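Long-range contacts in 2-keto-3-deoxygluconate kinase (Thermotoga maritima, PDB 2AFB), which probably phosphorylates 2-keto-3-deoxygluconate at the expense of ATP, as a pfkB-family carbohydrate kinase of the ribokinase clan: residues 141-147 / 172-178; 17-21 / 47-51; 159-164 / 196-200; 50-54 / 295-300. All blocks are in the same frame, centred on the assembly; numbering follows the deposited sequence.

Contact 1: residues 141-147 / 172-178; sequences WFHFSGI and TVSCDLN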
loop_
_atom_site.group_PDB
_atom_site.type_symbol
_atom_site.label_atom_id
_atom_site.label_comp_id
_atom_site.label_asym_id
_atom_site.label_seq_id
_atom_site.Cartn_x
_atom_site.Cartn_y
_atom_site.Cartn_z
ATOM N N TRP A 141 12.906 -2.106 40.047
ATOM C CA TRP A 141 13.856 -1.528 39.089
ATOM C C TRP A 141 13.361 -0.230 38.499
ATOM O O TRP A 141 12.178 -0.080 38.272
ATOM C CB TRP A 141 14.119 -2.492 37.927
ATOM C CG TRP A 141 15.437 -2.300 37.270
ATOM C CD1 TRP A 141 15.776 -1.308 36.392
ATOM C CD2 TRP A 141 16.611 -3.128 37.403
ATOM N NE1 TRP A 141 17.069 -1.463 35.976
ATOM C CE2 TRP A 141 17.596 -2.592 36.555
ATOM C CE3 TRP A 141 16.880 -4.315 38.069
ATOM C CZ2 TRP A 141 18.856 -3.172 36.405
ATOM C CZ3 TRP A 141 18.164 -4.882 37.963
ATOM C CH2 TRP A 141 19.129 -4.305 37.146
ATOM N N PHE A 142 14.321 0.692 38.304
ATOM C CA PHE A 142 14.152 1.982 37.642
ATOM C C PHE A 142 15.278 2.235 36.626
ATOM O O PHE A 142 16.477 2.117 36.921
ATOM C CB PHE A 142 14.128 3.118 38.643
ATOM C CG PHE A 142 13.935 4.444 38.016
ATOM C CD1 PHE A 142 12.743 4.772 37.442
ATOM C CD2 PHE A 142 14.979 5.360 37.946
ATOM C CE1 PHE A 142 12.573 6.014 36.852
ATOM C CE2 PHE A 142 14.804 6.602 37.330
ATOM C CZ PHE A 142 13.611 6.933 36.818
ATOM N N HIS A 143 14.854 2.565 35.429
ATOM C CA HIS A 143 15.738 2.791 34.291
ATOM C C HIS A 143 15.541 4.170 33.643
ATOM O O HIS A 143 14.407 4.578 33.425
ATOM C CB HIS A 143 15.550 1.691 33.227
ATOM C CG HIS A 143 16.436 1.881 32.051
ATOM N ND1 HIS A 143 17.789 1.636 32.106
ATOM C CD2 HIS A 143 16.187 2.399 30.822
ATOM C CE1 HIS A 143 18.325 1.936 30.936
ATOM N NE2 HIS A 143 17.377 2.434 30.153
ATOM N N PHE A 144 16.653 4.870 33.340
ATOM C CA PHE A 144 16.630 6.145 32.590
ATOM C C PHE A 144 17.802 6.161 31.645
ATOM O O PHE A 144 18.700 5.303 31.762
ATOM C CB PHE A 144 16.642 7.421 33.494
ATOM C CG PHE A 144 17.943 7.657 34.264
ATOM C CD1 PHE A 144 18.265 6.891 35.387
ATOM C CD2 PHE A 144 18.820 8.664 33.882
ATOM C CE1 PHE A 144 19.447 7.123 36.082
ATOM C CE2 PHE A 144 19.978 8.886 34.539
ATOM C CZ PHE A 144 20.304 8.114 35.645
ATOM N N SER A 145 17.768 7.091 30.669
ATOM C CA SER A 145 18.913 7.299 29.794
ATOM C C SER A 145 19.360 8.760 29.718
ATOM O O SER A 145 18.582 9.680 30.022
ATOM C CB SER A 145 18.623 6.776 28.405
ATOM O OG SER A 145 18.207 7.829 27.572
ATOM N N GLY A 146 20.607 8.973 29.287
ATOM C CA GLY A 146 21.174 10.342 29.138
ATOM C C GLY A 146 20.557 11.221 28.036
ATOM O O GLY A 146 20.866 12.411 27.892
ATOM N N ILE A 147 19.679 10.640 27.239
ATOM C CA ILE A 147 18.936 11.415 26.277
ATOM C C ILE A 147 18.010 12.393 26.988
ATOM O O ILE A 147 17.775 13.489 26.489
ATOM C CB ILE A 147 18.122 10.492 25.359
ATOM C CG1 ILE A 147 19.045 9.924 24.283
ATOM C CG2 ILE A 147 16.981 11.242 24.685
ATOM C CD1 ILE A 147 18.611 8.614 23.785
ATOM N N THR A 172 16.678 -0.753 42.537
ATOM C CA THR A 172 17.812 -0.848 41.635
ATOM C C THR A 172 17.626 0.103 40.489
ATOM O O THR A 172 16.528 0.186 39.917
ATOM C CB THR A 172 18.035 -2.264 41.078
ATOM O OG1 THR A 172 18.227 -3.177 42.171
ATOM C CG2 THR A 172 19.302 -2.270 40.232
ATOM N N VAL A 173 18.712 0.824 40.184
ATOM C CA VAL A 173 18.730 1.887 39.209
ATOM C C VAL A 173 19.746 1.559 38.115
ATOM O O VAL A 173 20.918 1.319 38.397
ATOM C CB VAL A 173 19.091 3.250 39.847
ATOM C CG1 VAL A 173 19.365 4.291 38.807
ATOM C CG2 VAL A 173 17.998 3.723 40.797
ATOM N N SER A 174 19.268 1.548 36.865
ATOM C CA SER A 174 20.129 1.519 35.710
ATOM C C SER A 174 20.050 2.837 34.904
ATOM O O SER A 174 19.035 3.558 34.893
ATOM C CB SER A 174 19.800 0.311 34.815
ATOM O OG SER A 174 18.526 0.454 34.241
ATOM N N CYS A 175 21.147 3.103 34.202
ATOM C CA CYS A 175 21.270 4.215 33.277
ATOM C C CYS A 175 21.976 3.751 32.000
ATOM O O CYS A 175 23.056 3.191 32.068
ATOM C CB CYS A 175 22.094 5.333 33.914
ATOM S SG CYS A 175 22.399 6.792 32.867
ATOM N N ASP A 176 21.361 3.988 30.858
ATOM C CA ASP A 176 22.054 3.927 29.564
ATOM C C ASP A 176 22.516 5.353 29.202
ATOM O O ASP A 176 21.700 6.224 28.991
ATOM C CB ASP A 176 21.106 3.373 28.472
ATOM C CG ASP A 176 21.796 3.169 27.096
ATOM O OD1 ASP A 176 22.874 3.792 26.825
ATOM O OD2 ASP A 176 21.228 2.382 26.280
ATOM N N LEU A 177 23.827 5.568 29.124
ATOM C CA LEU A 177 24.373 6.889 28.984
ATOM C C LEU A 177 23.892 7.598 27.721
ATOM O O LEU A 177 23.645 8.797 27.764
ATOM C CB LEU A 177 25.903 6.867 29.019
ATOM C CG LEU A 177 26.613 6.400 30.287
ATOM C CD1 LEU A 177 28.129 6.493 30.012
ATOM C CD2 LEU A 177 26.250 7.259 31.470
ATOM N N ASN A 178 23.741 6.880 26.620
ATOM C CA ASN A 178 23.150 7.465 25.408
ATOM C C ASN A 178 23.573 8.914 25.093
ATOM O O ASN A 178 22.714 9.806 24.982
ATOM C CB ASN A 178 21.614 7.440 25.523
ATOM C CG ASN A 178 20.986 6.245 24.851
ATOM O OD1 ASN A 178 21.520 5.683 23.884
ATOM N ND2 ASN A 178 19.834 5.853 25.359
HETATM O O HOH W 1 22.550 12.441 25.440
#

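Contact 2: residues 17-21 / 47-51; sequences TFGEI and EANVA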
loop_
_atom_site.group_PDB
_atom_site.type_symbol
_atom_site.label_atom_id
_atom_site.label_comp_id
_atom_site.label_asym_id
_atom_site.label_seq_id
_atom_site.Cartn_x
_atom_site.Cartn_y
_atom_site.Cartn_z
ATOM N N THR A 17 10.407 2.859 33.847
ATOM C CA THR A 17 11.311 3.629 33.010
ATOM C C THR A 17 10.679 4.987 32.738
ATOM O O THR A 17 9.453 5.173 32.865
ATOM C CB THR A 17 11.665 2.925 31.663
ATOM O OG1 THR A 17 10.667 3.216 30.679
ATOM C CG2 THR A 17 11.782 1.460 31.819
ATOM N N PHE A 18 11.531 5.935 32.381
ATOM C CA PHE A 18 11.129 7.327 32.256
ATOM C C PHE A 18 11.838 7.954 31.116
ATOM O O PHE A 18 13.045 7.865 31.015
ATOM C CB PHE A 18 11.552 8.101 33.486
ATOM C CG PHE A 18 11.322 9.599 33.400
ATOM C CD1 PHE A 18 10.049 10.109 33.358
ATOM C CD2 PHE A 18 12.392 10.491 33.428
ATOM C CE1 PHE A 18 9.824 11.479 33.300
ATOM C CE2 PHE A 18 12.178 11.889 33.381
ATOM C CZ PHE A 18 10.897 12.367 33.315
ATOM N N GLY A 19 11.085 8.658 30.308
ATOM C CA GLY A 19 11.665 9.476 29.277
ATOM C C GLY A 19 10.624 9.932 28.287
ATOM O O GLY A 19 9.475 10.132 28.663
ATOM N N GLU A 20 11.056 10.122 27.041
ATOM C CA GLU A 20 10.182 10.611 25.943
ATOM C C GLU A 20 9.862 9.559 24.919
ATOM O O GLU A 20 10.759 8.879 24.425
ATOM C CB GLU A 20 10.815 11.820 25.211
ATOM C CG GLU A 20 9.992 12.301 24.019
ATOM C CD GLU A 20 10.280 13.745 23.549
ATOM O OE1 GLU A 20 11.439 14.191 23.607
ATOM O OE2 GLU A 20 9.351 14.414 23.051
ATOM N N ILE A 21 8.589 9.469 24.578
ATOM C CA ILE A 21 8.155 8.701 23.446
ATOM C C ILE A 21 7.685 9.630 22.331
ATOM O O ILE A 21 7.012 10.642 22.567
ATOM C CB ILE A 21 7.107 7.647 23.852
ATOM C CG1 ILE A 21 6.889 6.689 22.680
ATOM C CG2 ILE A 21 5.816 8.305 24.347
ATOM C CD1 ILE A 21 6.052 5.500 22.944
ATOM N N GLU A 47 13.873 4.879 26.478
ATOM C CA GLU A 47 13.278 4.295 27.682
ATOM C C GLU A 47 11.915 3.653 27.446
ATOM O O GLU A 47 11.603 2.628 28.069
ATOM C CB GLU A 47 13.250 5.294 28.848
ATOM C CG GLU A 47 14.612 5.992 29.116
ATOM C CD GLU A 47 14.781 7.322 28.356
ATOM O OE1 GLU A 47 14.009 7.612 27.384
ATOM O OE2 GLU A 47 15.690 8.074 28.738
ATOM N N ALA A 48 11.151 4.135 26.469
ATOM C CA ALA A 48 9.912 3.445 26.100
ATOM C C ALA A 48 10.209 2.073 25.524
ATOM O O ALA A 48 9.514 1.120 25.821
ATOM C CB ALA A 48 9.014 4.257 25.144
ATOM N N ASN A 49 11.246 1.992 24.712
ATOM C CA ASN A 49 11.630 0.763 24.069
ATOM C C ASN A 49 12.067 -0.297 25.117
ATOM O O ASN A 49 11.764 -1.499 24.996
ATOM C CB ASN A 49 12.752 1.011 23.075
ATOM C CG ASN A 49 12.404 2.019 21.949
ATOM O OD1 ASN A 49 11.246 2.338 21.682
ATOM N ND2 ASN A 49 13.450 2.503 21.277
ATOM N N VAL A 50 12.714 0.162 26.166
ATOM C CA VAL A 50 13.130 -0.707 27.281
ATOM C C VAL A 50 11.908 -1.261 27.994
ATOM O O VAL A 50 11.812 -2.467 28.274
ATOM C CB VAL A 50 14.061 0.051 28.261
ATOM C CG1 VAL A 50 14.391 -0.817 29.489
ATOM C CG2 VAL A 50 15.311 0.466 27.551
ATOM N N ALA A 51 10.954 -0.397 28.276
ATOM C CA ALA A 51 9.723 -0.823 28.920
ATOM C C ALA A 51 9.015 -1.876 28.055
ATOM O O ALA A 51 8.479 -2.875 28.547
ATOM C CB ALA A 51 8.788 0.400 29.156
HETATM O O HOH W 2 13.946 10.097 26.494
HETATM O O HOH W 3 11.568 6.893 26.123
#

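Contact 3: residues 159-164 / 196-200; sequences LEDALK and FMEYV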
loop_
_atom_site.group_PDB
_atom_site.type_symbol
_atom_site.label_atom_id
_atom_site.label_comp_id
_atom_site.label_asym_id
_atom_site.label_seq_id
_atom_site.Cartn_x
_atom_site.Cartn_y
_atom_site.Cartn_z
ATOM N N LEU A 159 14.381 13.979 37.103
ATOM C CA LEU A 159 15.150 12.731 37.281
ATOM C C LEU A 159 15.751 12.626 38.655
ATOM O O LEU A 159 15.770 11.547 39.242
ATOM C CB LEU A 159 16.262 12.567 36.245
ATOM C CG LEU A 159 15.748 11.693 35.118
ATOM C CD1 LEU A 159 16.578 11.868 33.821
ATOM C CD2 LEU A 159 15.705 10.232 35.644
ATOM N N GLU A 160 16.263 13.752 39.152
ATOM C CA GLU A 160 16.826 13.770 40.488
ATOM C C GLU A 160 15.781 13.427 41.522
ATOM O O GLU A 160 16.089 12.713 42.484
ATOM C CB GLU A 160 17.456 15.120 40.813
ATOM C CG GLU A 160 18.425 15.017 41.984
ATOM C CD GLU A 160 19.185 16.299 42.251
ATOM O OE1 GLU A 160 20.094 16.257 43.103
ATOM O OE2 GLU A 160 18.880 17.336 41.624
ATOM N N ASP A 161 14.570 13.959 41.344
ATOM C CA ASP A 161 13.417 13.603 42.202
ATOM C C ASP A 161 13.224 12.099 42.183
ATOM O O ASP A 161 13.121 11.477 43.231
ATOM C CB ASP A 161 12.096 14.226 41.732
ATOM C CG ASP A 161 11.997 15.731 41.993
ATOM O OD1 ASP A 161 12.728 16.258 42.857
ATOM O OD2 ASP A 161 11.183 16.398 41.309
ATOM N N ALA A 162 13.154 11.521 40.985
ATOM C CA ALA A 162 12.952 10.061 40.852
ATOM C C ALA A 162 14.069 9.254 41.517
ATOM O O ALA A 162 13.835 8.218 42.142
ATOM C CB ALA A 162 12.841 9.643 39.349
ATOM N N LEU A 163 15.285 9.731 41.384
ATOM C CA LEU A 163 16.434 8.951 41.827
ATOM C C LEU A 163 16.571 8.985 43.359
ATOM O O LEU A 163 17.028 8.032 43.991
ATOM C CB LEU A 163 17.688 9.504 41.174
ATOM C CG LEU A 163 17.881 9.224 39.703
ATOM C CD1 LEU A 163 19.017 10.083 39.117
ATOM C CD2 LEU A 163 18.149 7.745 39.515
ATOM N N LYS A 164 16.195 10.106 43.951
ATOM C CA LYS A 164 16.174 10.209 45.397
ATOM C C LYS A 164 15.151 9.258 45.986
ATOM O O LYS A 164 15.430 8.598 46.961
ATOM C CB LYS A 164 15.862 11.626 45.833
ATOM C CG LYS A 164 17.052 12.559 45.699
ATOM C CD LYS A 164 16.733 13.907 46.301
ATOM C CE LYS A 164 17.746 14.988 45.925
ATOM N NZ LYS A 164 17.078 16.344 45.926
ATOM N N PHE A 196 24.697 12.117 38.822
ATOM C CA PHE A 196 23.686 11.067 38.869
ATOM C C PHE A 196 24.288 9.674 39.079
ATOM O O PHE A 196 23.597 8.751 39.504
ATOM C CB PHE A 196 22.841 11.065 37.591
ATOM C CG PHE A 196 21.928 12.262 37.425
ATOM C CD1 PHE A 196 21.376 12.941 38.516
ATOM C CD2 PHE A 196 21.578 12.676 36.163
ATOM C CE1 PHE A 196 20.518 14.030 38.334
ATOM C CE2 PHE A 196 20.722 13.774 35.974
ATOM C CZ PHE A 196 20.191 14.442 37.056
HETATM N N MSE A 197 25.569 9.496 38.773
HETATM C CA MSE A 197 26.162 8.171 38.889
HETATM C C MSE A 197 26.128 7.668 40.315
HETATM O O MSE A 197 26.062 6.468 40.494
HETATM C CB MSE A 197 27.592 8.134 38.350
HETATM C CG MSE A 197 27.713 8.342 36.862
HETATM SE SE MSE A 197 26.566 7.209 35.635
HETATM C CE MSE A 197 25.030 8.423 35.240
ATOM N N GLU A 198 26.143 8.566 41.315
ATOM C CA GLU A 198 25.959 8.209 42.762
ATOM C C GLU A 198 24.747 7.322 43.014
ATOM O O GLU A 198 24.747 6.490 43.918
ATOM C CB GLU A 198 25.745 9.457 43.648
ATOM C CG GLU A 198 26.925 10.417 43.730
ATOM N N TYR A 199 23.701 7.525 42.223
ATOM C CA TYR A 199 22.467 6.753 42.334
ATOM C C TYR A 199 22.400 5.516 41.445
ATOM O O TYR A 199 21.456 4.763 41.556
ATOM C CB TYR A 199 21.284 7.629 41.954
ATOM C CG TYR A 199 21.118 8.856 42.799
ATOM C CD1 TYR A 199 20.622 8.768 44.088
ATOM C CD2 TYR A 199 21.423 10.119 42.294
ATOM C CE1 TYR A 199 20.445 9.919 44.881
ATOM C CE2 TYR A 199 21.240 11.274 43.064
ATOM C CZ TYR A 199 20.753 11.171 44.358
ATOM O OH TYR A 199 20.583 12.322 45.131
ATOM N N VAL A 200 23.373 5.314 40.562
ATOM C CA VAL A 200 23.253 4.281 39.531
ATOM C C VAL A 200 23.965 3.007 39.939
ATOM O O VAL A 200 25.125 3.058 40.325
ATOM C CB VAL A 200 23.823 4.779 38.189
ATOM C CG1 VAL A 200 23.839 3.668 37.140
ATOM C CG2 VAL A 200 23.008 5.984 37.678
#

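Contact 4: residues 50-54 / 295-300; sequences VAAFL and AGALIY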
loop_
_atom_site.group_PDB
_atom_site.type_symbol
_atom_site.label_atom_id
_atom_site.label_comp_id
_atom_site.label_asym_id
_atom_site.label_seq_id
_atom_site.Cartn_x
_atom_site.Cartn_y
_atom_site.Cartn_z
ATOM N N VAL A 50 12.714 0.162 26.166
ATOM C CA VAL A 50 13.130 -0.707 27.281
ATOM C C VAL A 50 11.908 -1.261 27.994
ATOM O O VAL A 50 11.812 -2.467 28.274
ATOM C CB VAL A 50 14.061 0.051 28.261
ATOM C CG1 VAL A 50 14.391 -0.817 29.489
ATOM C CG2 VAL A 50 15.311 0.466 27.551
ATOM N N ALA A 51 10.954 -0.397 28.276
ATOM C CA ALA A 51 9.723 -0.823 28.920
ATOM C C ALA A 51 9.015 -1.876 28.055
ATOM O O ALA A 51 8.479 -2.875 28.547
ATOM C CB ALA A 51 8.788 0.400 29.156
ATOM N N ALA A 52 9.035 -1.673 26.741
ATOM C CA ALA A 52 8.316 -2.573 25.853
ATOM C C ALA A 52 8.988 -3.920 25.832
ATOM O O ALA A 52 8.278 -4.925 25.733
ATOM C CB ALA A 52 8.183 -1.999 24.424
ATOM N N PHE A 53 10.323 -3.935 25.928
ATOM C CA PHE A 53 11.103 -5.199 26.036
ATOM C C PHE A 53 10.715 -5.966 27.303
ATOM O O PHE A 53 10.287 -7.121 27.301
ATOM C CB PHE A 53 12.628 -4.929 25.986
ATOM C CG PHE A 53 13.435 -6.172 26.006
ATOM C CD1 PHE A 53 13.661 -6.838 27.201
ATOM C CD2 PHE A 53 13.874 -6.748 24.831
ATOM C CE1 PHE A 53 14.306 -8.038 27.239
ATOM C CE2 PHE A 53 14.535 -7.948 24.868
ATOM C CZ PHE A 53 14.751 -8.597 26.077
ATOM N N LEU A 54 10.812 -5.275 28.408
ATOM C CA LEU A 54 10.431 -5.896 29.686
ATOM C C LEU A 54 8.963 -6.380 29.692
ATOM O O LEU A 54 8.688 -7.419 30.230
ATOM C CB LEU A 54 10.744 -4.952 30.865
ATOM C CG LEU A 54 12.258 -4.704 30.929
ATOM C CD1 LEU A 54 12.536 -3.456 31.743
ATOM C CD2 LEU A 54 13.021 -5.893 31.424
ATOM N N ALA A 295 19.691 -3.206 26.711
ATOM C CA ALA A 295 19.406 -2.691 28.048
ATOM C C ALA A 295 18.267 -3.419 28.739
ATOM O O ALA A 295 18.386 -3.773 29.914
ATOM C CB ALA A 295 19.081 -1.200 27.986
ATOM N N GLY A 296 17.177 -3.599 28.001
ATOM C CA GLY A 296 16.024 -4.418 28.394
ATOM C C GLY A 296 16.412 -5.809 28.789
ATOM O O GLY A 296 16.057 -6.341 29.868
ATOM N N ALA A 297 17.185 -6.415 27.924
ATOM C CA ALA A 297 17.595 -7.793 28.190
ATOM C C ALA A 297 18.551 -7.883 29.400
ATOM O O ALA A 297 18.516 -8.837 30.221
ATOM C CB ALA A 297 18.224 -8.381 26.937
ATOM N N LEU A 298 19.406 -6.883 29.542
ATOM C CA LEU A 298 20.344 -6.901 30.676
ATOM C C LEU A 298 19.599 -6.715 32.008
ATOM O O LEU A 298 19.905 -7.392 33.028
ATOM C CB LEU A 298 21.412 -5.830 30.493
ATOM C CG LEU A 298 22.523 -5.809 31.539
ATOM C CD1 LEU A 298 23.273 -7.115 31.588
ATOM C CD2 LEU A 298 23.448 -4.649 31.225
ATOM N N ILE A 299 18.577 -5.855 31.986
ATOM C CA ILE A 299 17.726 -5.632 33.157
ATOM C C ILE A 299 16.971 -6.925 33.485
ATOM O O ILE A 299 16.926 -7.369 34.647
ATOM C CB ILE A 299 16.730 -4.532 32.896
ATOM C CG1 ILE A 299 17.462 -3.198 32.823
ATOM C CG2 ILE A 299 15.681 -4.468 33.952
ATOM C CD1 ILE A 299 16.615 -2.094 32.200
ATOM N N TYR A 300 16.366 -7.497 32.451
ATOM C CA TYR A 300 15.628 -8.738 32.577
ATOM C C TYR A 300 16.543 -9.782 33.196
ATOM O O TYR A 300 16.173 -10.371 34.183
ATOM C CB TYR A 300 15.068 -9.226 31.229
ATOM C CG TYR A 300 14.309 -10.511 31.330
ATOM C CD1 TYR A 300 13.065 -10.567 31.957
ATOM C CD2 TYR A 300 14.850 -11.707 30.855
ATOM C CE1 TYR A 300 12.362 -11.780 32.063
ATOM C CE2 TYR A 300 14.158 -12.911 30.983
ATOM C CZ TYR A 300 12.920 -12.927 31.577
ATOM O OH TYR A 300 12.249 -14.122 31.688
#

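Contact 1: residues 141-147 / 172-178
Ser174 OG lies between two rings of the adjacent strand and is hydrogen-bonded to both. Trp141 NE1 donates to this oxygen at 3.0 Å, in the plane of the indole and almost straight (175°). His143 ND1 meets the same Ser174 OG at 2.5 Å, a short bond in which either atom could be the donor. Two bonds thus grip a buried hydroxyl and help to set the rotation of the two rings. With CG of Trp141 swung away from its backbone N (chi1 -154°), the indole reaches across to the second strand and lies over Thr172, whose CG2 stands 3.6 Å from the centroid of the six-membered ring, close to its normal. Helix 290-304 packs on this side of the sheet, touching Trp141 and Ser174. On the opposite side, beneath helix 155-169, Cys175 CB sits over a face of the Phe144 ring, 4.1 Å from its centroid, while Cys175 SG approaches obliquely and Val173 CG1 meets the ring edge. Between the two layers runs a regular parallel ladder, from Phe142 N to Thr172 O (2.8 Å) through Ser174 and Phe144 to Gly146 N on Asp176 O (3.0 Å). Strands 139-145 and 172-176, joined through helix 155-169, make a beta-alpha-beta unit in the central sheet of the ribokinase-like fold.

Contact 2: residues 17-21 / 47-51
Thr17 and Glu47 make the tight end of this contact, where strand 14-18 runs under the start of helix 46-56. Thr17 OG1 donates to Glu47 O at 2.8 Å, coming from above the carbonyl plane (66° out of it), while the helical bond from Ala51 N arrives on the other face of that plane. One carbonyl oxygen therefore serves both the helix and the strand. Ala51 CB closes against Thr17 OG1 at 3.7 Å. The Glu47 side chain, bent at chi2 (92°), lies along the strand end, with its CG 3.1 Å from Phe18 O and its OE1 beside Gly19 CA; a side chain at Gly19 would run into this carboxylate oxygen. Phe18 O and Glu47 OE2 are both acceptors and do not bond; OE2 is held instead by hydroxyls of Thr148 and Ser145. Past Gly19 the fit is looser and bridged by two bound waters. One links Glu20 N to Glu47 OE1, which it meets at 2.6 Å. The second donates to Glu47 OE1 and Glu20 O and accepts from Ala48 N at 2.8 Å. At the far end Ile21 CD1 merely touches Ala48 CB (3.9 Å). The buried carboxylate thus has hydroxyl donors on OE2 and two waters donating to OE1, which is consistent with a charged group held in place by polar partners.

Contact 3: residues 159-164 / 196-200
Helix 155-169, the crossover helix of a beta-alpha-beta unit, packs against the turn that leads from helix 186-196 into strand 202-205, chiefly by setting Leu163 on Tyr199. Leu163 CB lies over one face of the phenol ring, displaced toward the rim and 4.1 Å from the centroid (20° off the normal), a CH-pi contact. Tyr199 CG stands anti to its own carbonyl carbon (chi1 -59°), which turns the ring toward this leucine. Beyond CB the leucine forks: CD2 reaches Tyr199 CB at 4.0 Å, and CD1 turns to Phe196 CD1 at 3.8 Å, the Leu163 and Phe196 side chains crossing at about a right angle. A bond from Tyr199 N to Phe196 O closes the turn, and both aromatic side chains meet the same helix. The same CD2 of Leu163 also packs inward on Phe144 and Val173; Leu163 is one of several residues, with Leu159 and Ala162 beside it, by which helix 155-169 rests on the central sheet. Replacing Tyr199 by an alanine would probably open a gap beside Leu163 CB and leave the Lys164 methylenes without their neighbour, freeing that chain to move. Those methylenes form the outer border, where Lys164 CG is 3.6 Å from Tyr199 OH and the ring is approached obliquely. Glu160 CB comes to 4.1 Å from Phe196 CE1. No hydrogen bond crosses between 159-164 and 196-200.

Contact 4: residues 50-54 / 295-300
Phe53 lays its ring directly on the backbone of segment 295-300 of helix 290-304. With CG anti to its own N (chi1 -176°) the ring points across the interface, where CD1 is 3.3 Å from Gly296 C and Ala297 N stands over one face, toward the rim. Gly296 makes this possible, since a beta carbon there would collide with Phe53 CG. The backbones accordingly come close, Val50 CA and Gly296 CA being 4.8 Å apart. A second side chain also meets main chain: Leu54 CD2 touches Gly296 O at 3.4 Å, an oxygen already engaged by Tyr300 N. These two segments of helices 46-56 and 290-304 cross at -48° with their axes 8.6 Å apart, in the helix layer across the sheet from helix 155-169. An alanine in place of Phe53 would probably leave a gap over Gly296 and Ala297 and cost the close packing of the two helices. The remaining contacts are between apolar side chains. Phe53 CZ meets Ala297 CB at 3.6 Å, and Tyr300 CB lies at the ring edge. Val50 CG1 meets Ile299 CD1 at 3.7 Å, and Leu54 CD2 reaches Ile299 CG2 at 3.9 Å, both pairs crossing at about a right angle.

Contacts 1, 2 and 4 form a continuous buried block, their centres 10 to 11 Å apart. Contacts 2 and 4 both use helix 46-56 and share Val50 and Ala51. Ser145 OG to Glu47 OE2, at 2.8 Å a probable hydrogen bond, ties contact 1 to contact 2, and Ile299 CD1 of contact 4 lies 3.8 Å from Ser174 OG of contact 1. Contact 3 sits across the sheet, Leu163 CD2 3.7 Å from Phe144 CE1 of contact 1. Nickel, bound by His12 and Asp60, and calcium, bound by His8 and Glu338, involve histidines of the N-terminal tag and so probably do not mark the catalytic site; no substrate or nucleotide is bound here.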